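Local coordinates for protein KLLA0E08119p (Kluyveromyces lactis, PDB 3VA7) that forms the urea carboxylase part of a larger urea-degrading enzyme and probably uses ATP, hydrogencarbonate and biotin to convert urea into urea-1-carboxylate, at residues Arg45-Ile55 with Asp336-Ile344; Thr668-Leu677 with Arg841-Glu851. One frame throughout, in Å; residues are numbered along the deposited sequence.

How the contacts relate
The two contacts belong to different catalytic regions of the urea carboxylase part. Contact 1 joins two helices within the biotin carboxylation region, where ATP-driven carboxylation of biotin probably takes place. Contact 2 lies in the carboxyltransferase region and joins the end of a strand and the loop after it, in subdomains A and B, to a hairpin of subdomains C and D. The centres of contact 1 and contact 2 are about 68 Å apart, on opposite sides of the centre of the chain; the nearest atoms of contact 1 and contact 2 are about 48 Å apart. Contact 2 is near the carboxyltransfer site: the side chain of H672 comes to about 11 Å from the bound biotin group, and D845 binds a sodium ion.

Contact 1: residues Arg45-Ile55 with Asp336-Ile344; sequences RIMKTLKRMGI and DLVEWMLRI
R45, T49 and R52, on one face of helix 40-53, reach across to the carboxylate of D336, which they meet from different sides. R45 NH2 bonds to D336 OD2 at 2.6 Å, with the oxygen near the guanidinium plane but the nitrogen well above the carboxylate plane. From the other face of that plane the backbone N of E339 reaches the same oxygen, so D336 is the N-cap of helix 337-345 as well as a salt-bridge partner. D336 OD1 has two donors too. T49 OG1 donates to the syn lone pair of D336 OD1, 2.7 Å away, while R52 NH2 comes from the anti side, somewhat out of the carboxylate plane. The short aspartate suits this place because one carboxylate can cap a helix and still face two arginines. R52 NH2 then spans to E339 OE2 at 3.1 Å, meeting it from above its carboxylate plane, and this completes a four-residue salt-bridge network. The T49 hydroxyl also links R45 to D336, since T49 OG1 accepts from R45 NH1 at 2.7 Å.

Helix 40-53 connects the parallel strands 33-36 and 56-61 in a beta-alpha-beta unit of the biotin carboxylase N-terminal domain, and I46 and L50 also pack on I36 of that sheet. The axes of segments 45-53 and 337-344 approach to 9.5 Å and are inclined at 65°.

Beside the charges, V338 CG2 sits over the centre of one face of the R45 guanidinium, 3.5 Å from R45 CZ. With R45 CG anti to the backbone N (chi1 176°) and a bend at chi2, the guanidinium is laid across this methyl. Farther along, L342 CD1 touches L50 CD2 and M53 SD. The M53 thioether, turned at chi3 (81°), brings CE to 3.7 Å from E339 CG. E330 and H326 take further bonds from R45.

Contact 2: residues Thr668-Leu677 with Arg841-Glu851; sequences TCGPHGSIDL and RQAGDRYILVE. With NA (sodium ion), chain K.
R841 spreads its whole side chain over the loop that follows strand 662-669. Its CB lies 3.9 Å from P671 CB, in a patch where L849 CD2 also packs on the proline, whose preceding peptide bond is cis. R841 CD passes 3.9 Å from H672 CE1. R841 NE then donates to P671 O at 2.8 Å, from above the carbonyl plane, and H672 ND1 lies over one face of the guanidinium, towards its rim. A bend in R841 at chi3 (93°) turns the head so that its two terminal nitrogens meet different acids. R841 NH1 bonds to E851 OE1 at 2.8 Å on its own hairpin, and R841 NH2 bonds to D676 OD1 at 2.9 Å across the contact. The D676 carboxylate, as modelled, is nearly coplanar with the guanidinium.

Next to R841, Q842 NE2 donates to C669 O, and a water joins T668 OG1 to G844 N. At the turn of the hairpin, D845 binds the sodium ion together with E764. An arginine suits this buried seam between the carboxyltransferase subdomains: the carboxylates of D676 and E851 probably balance its positive charge, and the bonds from NE, NH1 and NH2 fix the rotation of the head.

Contact 1: residues Arg45-Ile55 with Asp336-Ile344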
loop_
_atom_site.group_PDB
_atom_site.type_symbol
_atom_site.label_atom_id
_atom_site.label_comp_id
_atom_site.label_asym_id
_atom_site.label_seq_id
_atom_site.Cartn_x
_atom_site.Cartn_y
_atom_site.Cartn_z
ATOM N N ARG A 45 13.932 25.036 1.551
ATOM C CA ARG A 45 13.802 26.347 0.949
ATOM C C ARG A 45 15.118 27.159 1.031
ATOM O O ARG A 45 15.439 27.881 0.076
ATOM C CB ARG A 45 12.594 27.115 1.519
ATOM C CG ARG A 45 12.467 28.578 0.987
ATOM C CD ARG A 45 12.793 29.556 2.062
ATOM N NE ARG A 45 12.933 30.947 1.655
ATOM C CZ ARG A 45 13.888 31.415 0.849
ATOM N NH1 ARG A 45 14.796 30.610 0.318
ATOM N NH2 ARG A 45 13.955 32.719 0.595
ATOM N N ILE A 46 15.883 27.021 2.120
ATOM C CA ILE A 46 17.111 27.775 2.286
ATOM C C ILE A 46 18.045 27.246 1.241
ATOM O O ILE A 46 18.730 28.015 0.546
ATOM C CB ILE A 46 17.701 27.626 3.723
ATOM C CG1 ILE A 46 16.981 28.548 4.698
ATOM C CG2 ILE A 46 19.195 27.874 3.795
ATOM C CD1 ILE A 46 17.056 28.077 6.199
ATOM N N MET A 47 18.052 25.938 1.066
ATOM C CA MET A 47 18.923 25.346 0.017
ATOM C C MET A 47 18.663 25.785 -1.425
ATOM O O MET A 47 19.603 25.817 -2.215
ATOM C CB MET A 47 18.937 23.821 0.096
ATOM C CG MET A 47 19.537 23.335 1.424
ATOM S SD MET A 47 19.359 21.563 1.664
ATOM C CE MET A 47 19.931 21.454 3.376
ATOM N N LYS A 48 17.415 26.128 -1.784
ATOM C CA LYS A 48 17.179 26.570 -3.163
ATOM C C LYS A 48 17.921 27.869 -3.379
ATOM O O LYS A 48 18.521 28.075 -4.445
ATOM C CB LYS A 48 15.710 26.848 -3.471
ATOM C CG LYS A 48 14.829 25.661 -3.521
ATOM C CD LYS A 48 13.627 25.914 -4.455
ATOM C CE LYS A 48 13.338 27.426 -4.778
ATOM N NZ LYS A 48 12.555 27.621 -6.086
ATOM N N THR A 49 17.889 28.732 -2.365
ATOM C CA THR A 49 18.488 30.011 -2.512
ATOM C C THR A 49 19.979 29.757 -2.575
ATOM O O THR A 49 20.687 30.300 -3.454
ATOM C CB THR A 49 18.107 30.915 -1.357
ATOM O OG1 THR A 49 16.711 31.265 -1.438
ATOM C CG2 THR A 49 18.960 32.149 -1.349
ATOM N N LEU A 50 20.465 28.916 -1.667
ATOM C CA LEU A 50 21.894 28.696 -1.620
ATOM C C LEU A 50 22.349 28.223 -2.978
ATOM O O LEU A 50 23.210 28.856 -3.598
ATOM C CB LEU A 50 22.289 27.696 -0.541
ATOM C CG LEU A 50 22.287 28.209 0.913
ATOM C CD1 LEU A 50 22.664 27.053 1.786
ATOM C CD2 LEU A 50 23.191 29.424 1.199
ATOM N N LYS A 51 21.720 27.153 -3.475
ATOM C CA LYS A 51 21.997 26.686 -4.821
ATOM C C LYS A 51 22.037 27.840 -5.821
ATOM O O LYS A 51 23.045 27.998 -6.496
ATOM C CB LYS A 51 21.024 25.600 -5.285
ATOM C CG LYS A 51 21.332 25.026 -6.708
ATOM C CD LYS A 51 20.892 23.529 -6.783
ATOM C CE LYS A 51 20.580 22.977 -8.210
ATOM N NZ LYS A 51 19.076 23.007 -8.571
ATOM N N ARG A 52 20.960 28.623 -5.918
ATOM C CA ARG A 52 20.905 29.680 -6.930
ATOM C C ARG A 52 22.080 30.629 -6.762
ATOM O O ARG A 52 22.579 31.158 -7.741
ATOM C CB ARG A 52 19.576 30.435 -6.899
ATOM C CG ARG A 52 19.533 31.700 -7.757
ATOM C CD ARG A 52 18.106 32.360 -7.796
ATOM N NE ARG A 52 17.708 32.926 -6.486
ATOM C CZ ARG A 52 18.241 34.025 -5.937
ATOM N NH1 ARG A 52 19.184 34.744 -6.575
ATOM N NH2 ARG A 52 17.833 34.408 -4.735
ATOM N N MET A 53 22.563 30.797 -5.519
ATOM C CA MET A 53 23.664 31.699 -5.261
ATOM C C MET A 53 25.042 31.048 -5.463
ATOM O O MET A 53 26.069 31.739 -5.360
ATOM C CB MET A 53 23.542 32.257 -3.849
ATOM C CG MET A 53 22.331 33.198 -3.628
ATOM S SD MET A 53 22.218 33.784 -1.907
ATOM C CE MET A 53 23.418 35.106 -1.914
ATOM N N GLY A 54 25.097 29.747 -5.752
ATOM C CA GLY A 54 26.369 29.102 -6.040
ATOM C C GLY A 54 27.163 28.861 -4.769
ATOM O O GLY A 54 28.402 28.714 -4.821
ATOM N N ILE A 55 26.440 28.829 -3.637
ATOM C CA ILE A 55 26.960 28.568 -2.311
ATOM C C ILE A 55 26.745 27.106 -1.898
ATOM O O ILE A 55 25.627 26.589 -1.968
ATOM C CB ILE A 55 26.238 29.424 -1.278
ATOM C CG1 ILE A 55 26.359 30.919 -1.622
ATOM C CG2 ILE A 55 26.747 29.114 0.133
ATOM C CD1 ILE A 55 25.622 31.824 -0.627
ATOM N N ASP A 336 14.109 37.863 -2.080
ATOM C CA ASP A 336 14.412 36.613 -1.476
ATOM C C ASP A 336 15.031 36.983 -0.102
ATOM O O ASP A 336 16.205 37.388 -0.017
ATOM C CB ASP A 336 15.353 35.826 -2.385
ATOM C CG ASP A 336 15.841 34.518 -1.765
ATOM O OD1 ASP A 336 16.371 33.688 -2.551
ATOM O OD2 ASP A 336 15.736 34.311 -0.510
ATOM N N LEU A 337 14.227 36.821 0.955
ATOM C CA LEU A 337 14.636 37.143 2.331
ATOM C C LEU A 337 15.853 36.352 2.864
ATOM O O LEU A 337 16.749 36.937 3.447
ATOM C CB LEU A 337 13.443 36.998 3.262
ATOM C CG LEU A 337 12.314 37.997 2.972
ATOM C CD1 LEU A 337 11.278 37.743 4.052
ATOM C CD2 LEU A 337 12.779 39.547 2.939
ATOM N N VAL A 338 15.906 35.044 2.647
ATOM C CA VAL A 338 17.135 34.261 2.904
ATOM C C VAL A 338 18.350 34.871 2.217
ATOM O O VAL A 338 19.412 34.918 2.800
ATOM C CB VAL A 338 16.969 32.733 2.584
ATOM C CG1 VAL A 338 18.331 31.960 2.537
ATOM C CG2 VAL A 338 15.997 32.075 3.564
ATOM N N GLU A 339 18.218 35.332 0.980
ATOM C CA GLU A 339 19.390 35.895 0.268
ATOM C C GLU A 339 19.891 37.116 1.056
ATOM O O GLU A 339 21.076 37.200 1.389
ATOM C CB GLU A 339 19.037 36.343 -1.152
ATOM C CG GLU A 339 20.236 36.993 -1.883
ATOM C CD GLU A 339 19.927 37.472 -3.299
ATOM O OE1 GLU A 339 20.794 38.151 -3.900
ATOM O OE2 GLU A 339 18.822 37.203 -3.794
ATOM N N TRP A 340 18.961 38.041 1.338
ATOM C CA TRP A 340 19.206 39.184 2.184
ATOM C C TRP A 340 19.874 38.809 3.501
ATOM O O TRP A 340 20.917 39.331 3.822
ATOM C CB TRP A 340 17.913 39.913 2.429
ATOM C CG TRP A 340 17.607 40.902 1.393
ATOM C CD1 TRP A 340 17.528 40.694 0.020
ATOM C CD2 TRP A 340 17.357 42.299 1.601
ATOM N NE1 TRP A 340 17.255 41.893 -0.632
ATOM C CE2 TRP A 340 17.125 42.885 0.311
ATOM C CE3 TRP A 340 17.308 43.121 2.748
ATOM C CZ2 TRP A 340 16.837 44.251 0.157
ATOM C CZ3 TRP A 340 17.003 44.454 2.605
ATOM C CH2 TRP A 340 16.783 45.018 1.322
ATOM N N MET A 341 19.297 37.897 4.251
ATOM C CA MET A 341 19.910 37.461 5.480
ATOM C C MET A 341 21.375 37.082 5.218
ATOM O O MET A 341 22.289 37.531 5.925
ATOM C CB MET A 341 19.171 36.256 6.053
ATOM C CG MET A 341 17.731 36.535 6.582
ATOM S SD MET A 341 16.931 35.047 7.228
ATOM C CE MET A 341 18.026 34.455 8.496
ATOM N N LEU A 342 21.620 36.280 4.200
ATOM C CA LEU A 342 22.970 35.814 3.993
ATOM C C LEU A 342 23.914 37.008 3.747
ATOM O O LEU A 342 25.013 37.067 4.314
ATOM C CB LEU A 342 23.025 34.797 2.845
ATOM C CG LEU A 342 22.406 33.436 3.179
ATOM C CD1 LEU A 342 22.099 32.590 1.902
ATOM C CD2 LEU A 342 23.261 32.651 4.138
ATOM N N ARG A 343 23.468 37.949 2.922
ATOM C CA ARG A 343 24.307 39.013 2.486
ATOM C C ARG A 343 24.573 39.918 3.670
ATOM O O ARG A 343 25.720 40.375 3.847
ATOM C CB ARG A 343 23.667 39.803 1.357
ATOM C CG ARG A 343 23.596 39.102 -0.022
ATOM C CD ARG A 343 23.247 40.138 -1.114
ATOM N NE ARG A 343 23.949 41.403 -0.820
ATOM C CZ ARG A 343 23.829 42.568 -1.482
ATOM N NH1 ARG A 343 23.017 42.697 -2.549
ATOM N NH2 ARG A 343 24.532 43.627 -1.053
ATOM N N ILE A 344 23.545 40.137 4.502
ATOM C CA ILE A 344 23.695 40.993 5.659
ATOM C C ILE A 344 24.655 40.375 6.656
ATOM O O ILE A 344 25.462 41.084 7.247
ATOM C CB ILE A 344 22.348 41.266 6.386
ATOM C CG1 ILE A 344 21.480 42.200 5.550
ATOM C CG2 ILE A 344 22.595 41.807 7.829
ATOM C CD1 ILE A 344 20.064 42.229 6.004
#

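Contact 2: residues Thr668-Leu677 with Arg841-Glu851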
loop_
_atom_site.group_PDB
_atom_site.type_symbol
_atom_site.label_atom_id
_atom_site.label_comp_id
_atom_site.label_asym_id
_atom_site.label_seq_id
_atom_site.Cartn_x
_atom_site.Cartn_y
_atom_site.Cartn_z
ATOM N N THR A 668 -16.997 -25.136 -14.288
ATOM C CA THR A 668 -16.643 -25.729 -15.562
ATOM C C THR A 668 -15.496 -26.693 -15.311
ATOM O O THR A 668 -14.560 -26.351 -14.619
ATOM C CB THR A 668 -16.291 -24.680 -16.623
ATOM O OG1 THR A 668 -15.107 -23.976 -16.254
ATOM C CG2 THR A 668 -17.400 -23.663 -16.774
ATOM N N CYS A 669 -15.599 -27.908 -15.832
ATOM C CA CYS A 669 -14.546 -28.904 -15.731
ATOM C C CYS A 669 -13.283 -28.399 -16.431
ATOM O O CYS A 669 -13.393 -27.768 -17.471
ATOM C CB CYS A 669 -14.998 -30.222 -16.387
ATOM S SG CYS A 669 -16.600 -30.838 -15.822
ATOM N N GLY A 670 -12.097 -28.681 -15.869
ATOM C CA GLY A 670 -10.794 -28.162 -16.383
ATOM C C GLY A 670 -10.040 -27.110 -15.560
ATOM O O GLY A 670 -10.667 -26.324 -14.880
ATOM N N PRO A 671 -8.713 -26.989 -15.723
ATOM C CA PRO A 671 -7.954 -27.551 -16.822
ATOM C C PRO A 671 -7.548 -28.968 -16.649
ATOM O O PRO A 671 -7.452 -29.700 -17.638
ATOM C CB PRO A 671 -6.701 -26.695 -16.879
ATOM C CG PRO A 671 -6.732 -25.829 -15.758
ATOM C CD PRO A 671 -8.087 -25.773 -15.202
ATOM N N HIS A 672 -7.295 -29.390 -15.420
ATOM C CA HIS A 672 -6.589 -30.663 -15.265
ATOM C C HIS A 672 -7.436 -31.873 -14.810
ATOM O O HIS A 672 -6.906 -32.930 -14.544
ATOM C CB HIS A 672 -5.304 -30.462 -14.474
ATOM C CG HIS A 672 -4.447 -29.359 -15.008
ATOM N ND1 HIS A 672 -3.817 -29.435 -16.231
ATOM C CD2 HIS A 672 -4.128 -28.139 -14.498
ATOM C CE1 HIS A 672 -3.156 -28.313 -16.461
ATOM N NE2 HIS A 672 -3.334 -27.508 -15.428
ATOM N N GLY A 673 -8.764 -31.725 -14.797
ATOM C CA GLY A 673 -9.671 -32.862 -14.458
ATOM C C GLY A 673 -9.678 -33.908 -15.577
ATOM O O GLY A 673 -10.728 -34.214 -16.133
ATOM N N SER A 674 -8.506 -34.455 -15.904
ATOM C CA SER A 674 -8.371 -35.410 -17.011
ATOM C C SER A 674 -7.405 -36.471 -16.576
ATOM O O SER A 674 -6.655 -36.234 -15.631
ATOM C CB SER A 674 -7.818 -34.724 -18.237
ATOM O OG SER A 674 -6.553 -34.203 -17.940
ATOM N N ILE A 675 -7.410 -37.631 -17.235
ATOM C CA ILE A 675 -6.756 -38.828 -16.649
ATOM C C ILE A 675 -5.237 -38.903 -16.926
ATOM O O ILE A 675 -4.584 -39.869 -16.529
ATOM C CB ILE A 675 -7.483 -40.174 -17.029
ATOM C CG1 ILE A 675 -7.428 -40.444 -18.552
ATOM C CG2 ILE A 675 -8.929 -40.149 -16.609
ATOM C CD1 ILE A 675 -7.858 -41.891 -18.951
ATOM N N ASP A 676 -4.688 -37.911 -17.619
ATOM C CA ASP A 676 -3.234 -37.739 -17.754
ATOM C C ASP A 676 -2.650 -37.322 -16.388
ATOM O O ASP A 676 -1.454 -37.520 -16.147
ATOM C CB ASP A 676 -2.871 -36.676 -18.825
ATOM C CG ASP A 676 -3.741 -35.435 -18.740
ATOM O OD1 ASP A 676 -3.302 -34.294 -18.983
ATOM O OD2 ASP A 676 -4.907 -35.582 -18.388
ATOM N N LEU A 677 -3.513 -36.785 -15.506
ATOM C CA LEU A 677 -3.114 -36.280 -14.186
ATOM C C LEU A 677 -3.790 -36.945 -12.954
ATOM O O LEU A 677 -3.094 -37.311 -12.008
ATOM C CB LEU A 677 -3.305 -34.749 -14.135
ATOM C CG LEU A 677 -2.577 -34.067 -15.282
ATOM C CD1 LEU A 677 -3.133 -32.688 -15.637
ATOM C CD2 LEU A 677 -1.101 -34.015 -14.924
ATOM N N ARG A 841 -6.877 -26.422 -23.089
ATOM C CA ARG A 841 -7.739 -26.837 -21.982
ATOM C C ARG A 841 -8.710 -25.735 -21.567
ATOM O O ARG A 841 -8.379 -24.535 -21.529
ATOM C CB ARG A 841 -6.966 -27.351 -20.760
ATOM C CG ARG A 841 -5.751 -28.132 -21.091
ATOM C CD ARG A 841 -4.905 -28.531 -19.887
ATOM N NE ARG A 841 -5.344 -29.837 -19.489
ATOM C CZ ARG A 841 -4.624 -30.912 -19.667
ATOM N NH1 ARG A 841 -3.423 -30.807 -20.215
ATOM N NH2 ARG A 841 -5.109 -32.080 -19.287
ATOM N N GLN A 842 -9.933 -26.170 -21.331
ATOM C CA GLN A 842 -10.929 -25.289 -20.882
ATOM C C GLN A 842 -10.564 -24.917 -19.449
ATOM O O GLN A 842 -10.345 -25.799 -18.626
ATOM C CB GLN A 842 -12.238 -26.066 -20.882
ATOM C CG GLN A 842 -13.380 -25.359 -20.182
ATOM C CD GLN A 842 -14.668 -26.146 -20.316
ATOM O OE1 GLN A 842 -15.637 -25.698 -20.949
ATOM N NE2 GLN A 842 -14.674 -27.342 -19.740
ATOM N N ALA A 843 -10.545 -23.633 -19.132
ATOM C CA ALA A 843 -10.107 -23.199 -17.801
ATOM C C ALA A 843 -10.977 -22.091 -17.262
ATOM O O ALA A 843 -10.530 -20.950 -17.100
ATOM C CB ALA A 843 -8.623 -22.758 -17.841
ATOM N N GLY A 844 -12.216 -22.428 -16.996
ATOM C CA GLY A 844 -13.171 -21.444 -16.553
ATOM C C GLY A 844 -14.007 -20.882 -17.681
ATOM O O GLY A 844 -13.633 -20.876 -18.827
ATOM N N ASP A 845 -15.197 -20.490 -17.320
ATOM C CA ASP A 845 -16.096 -19.618 -18.059
ATOM C C ASP A 845 -15.340 -18.539 -18.969
ATOM O O ASP A 845 -15.862 -18.074 -19.979
ATOM C CB ASP A 845 -16.887 -18.986 -16.864
ATOM C CG ASP A 845 -18.024 -18.180 -17.286
ATOM O OD1 ASP A 845 -19.138 -18.635 -17.095
ATOM O OD2 ASP A 845 -17.878 -17.038 -17.801
ATOM N N ARG A 846 -14.134 -18.114 -18.559
ATOM C CA ARG A 846 -13.472 -16.901 -19.098
ATOM C C ARG A 846 -12.112 -17.138 -19.774
ATOM O O ARG A 846 -11.445 -16.178 -20.194
ATOM C CB ARG A 846 -13.213 -15.864 -17.986
ATOM C CG ARG A 846 -14.376 -14.949 -17.655
ATOM C CD ARG A 846 -14.127 -14.121 -16.447
ATOM N NE ARG A 846 -14.130 -14.965 -15.254
ATOM C CZ ARG A 846 -13.941 -14.510 -14.009
ATOM N NH1 ARG A 846 -13.744 -13.206 -13.788
ATOM N NH2 ARG A 846 -14.014 -15.354 -12.990
ATOM N N TYR A 847 -11.673 -18.387 -19.881
ATOM C CA TYR A 847 -10.341 -18.573 -20.393
ATOM C C TYR A 847 -10.140 -19.929 -20.954
ATOM O O TYR A 847 -10.774 -20.912 -20.512
ATOM C CB TYR A 847 -9.306 -18.579 -19.269
ATOM C CG TYR A 847 -9.435 -17.662 -18.094
ATOM C CD1 TYR A 847 -10.406 -17.885 -17.070
ATOM C CD2 TYR A 847 -8.527 -16.624 -17.962
ATOM C CE1 TYR A 847 -10.474 -17.063 -15.988
ATOM C CE2 TYR A 847 -8.553 -15.801 -16.866
ATOM C CZ TYR A 847 -9.503 -16.026 -15.877
ATOM O OH TYR A 847 -9.447 -15.147 -14.844
ATOM N N ILE A 848 -9.159 -19.968 -21.849
ATOM C CA ILE A 848 -8.663 -21.194 -22.429
ATOM C C ILE A 848 -7.179 -21.219 -22.089
ATOM O O ILE A 848 -6.472 -20.244 -22.303
ATOM C CB ILE A 848 -8.844 -21.198 -23.997
ATOM C CG1 ILE A 848 -10.356 -21.223 -24.410
ATOM C CG2 ILE A 848 -8.069 -22.303 -24.641
ATOM C CD1 ILE A 848 -10.618 -21.516 -25.989
ATOM N N LEU A 849 -6.719 -22.324 -21.526
ATOM C CA LEU A 849 -5.322 -22.496 -21.262
ATOM C C LEU A 849 -4.628 -23.199 -22.444
ATOM O O LEU A 849 -5.038 -24.306 -22.813
ATOM C CB LEU A 849 -5.195 -23.312 -19.974
ATOM C CG LEU A 849 -3.772 -23.606 -19.449
ATOM C CD1 LEU A 849 -3.085 -22.351 -18.947
ATOM C CD2 LEU A 849 -3.783 -24.697 -18.352
ATOM N N VAL A 850 -3.582 -22.597 -23.010
ATOM C CA VAL A 850 -2.812 -23.221 -24.126
ATOM C C VAL A 850 -1.524 -23.807 -23.554
ATOM O O VAL A 850 -0.689 -23.074 -22.990
ATOM C CB VAL A 850 -2.407 -22.154 -25.227
ATOM C CG1 VAL A 850 -1.661 -22.759 -26.355
ATOM C CG2 VAL A 850 -3.591 -21.457 -25.781
ATOM N N GLU A 851 -1.332 -25.105 -23.686
ATOM C CA GLU A 851 -0.125 -25.747 -23.144
ATOM C C GLU A 851 0.830 -26.328 -24.196
ATOM O O GLU A 851 0.470 -27.202 -24.966
ATOM C CB GLU A 851 -0.526 -26.867 -22.186
ATOM C CG GLU A 851 -1.190 -26.384 -20.940
ATOM C CD GLU A 851 -1.573 -27.555 -20.093
ATOM O OE1 GLU A 851 -1.673 -28.674 -20.647
ATOM O OE2 GLU A 851 -1.772 -27.365 -18.884
HETATM NA NA NA K . -18.505 -15.156 -18.325
HETATM O O HOH W 1 -12.745 -25.058 -16.728
HETATM O O HOH W 2 -17.791 -12.315 -18.537
#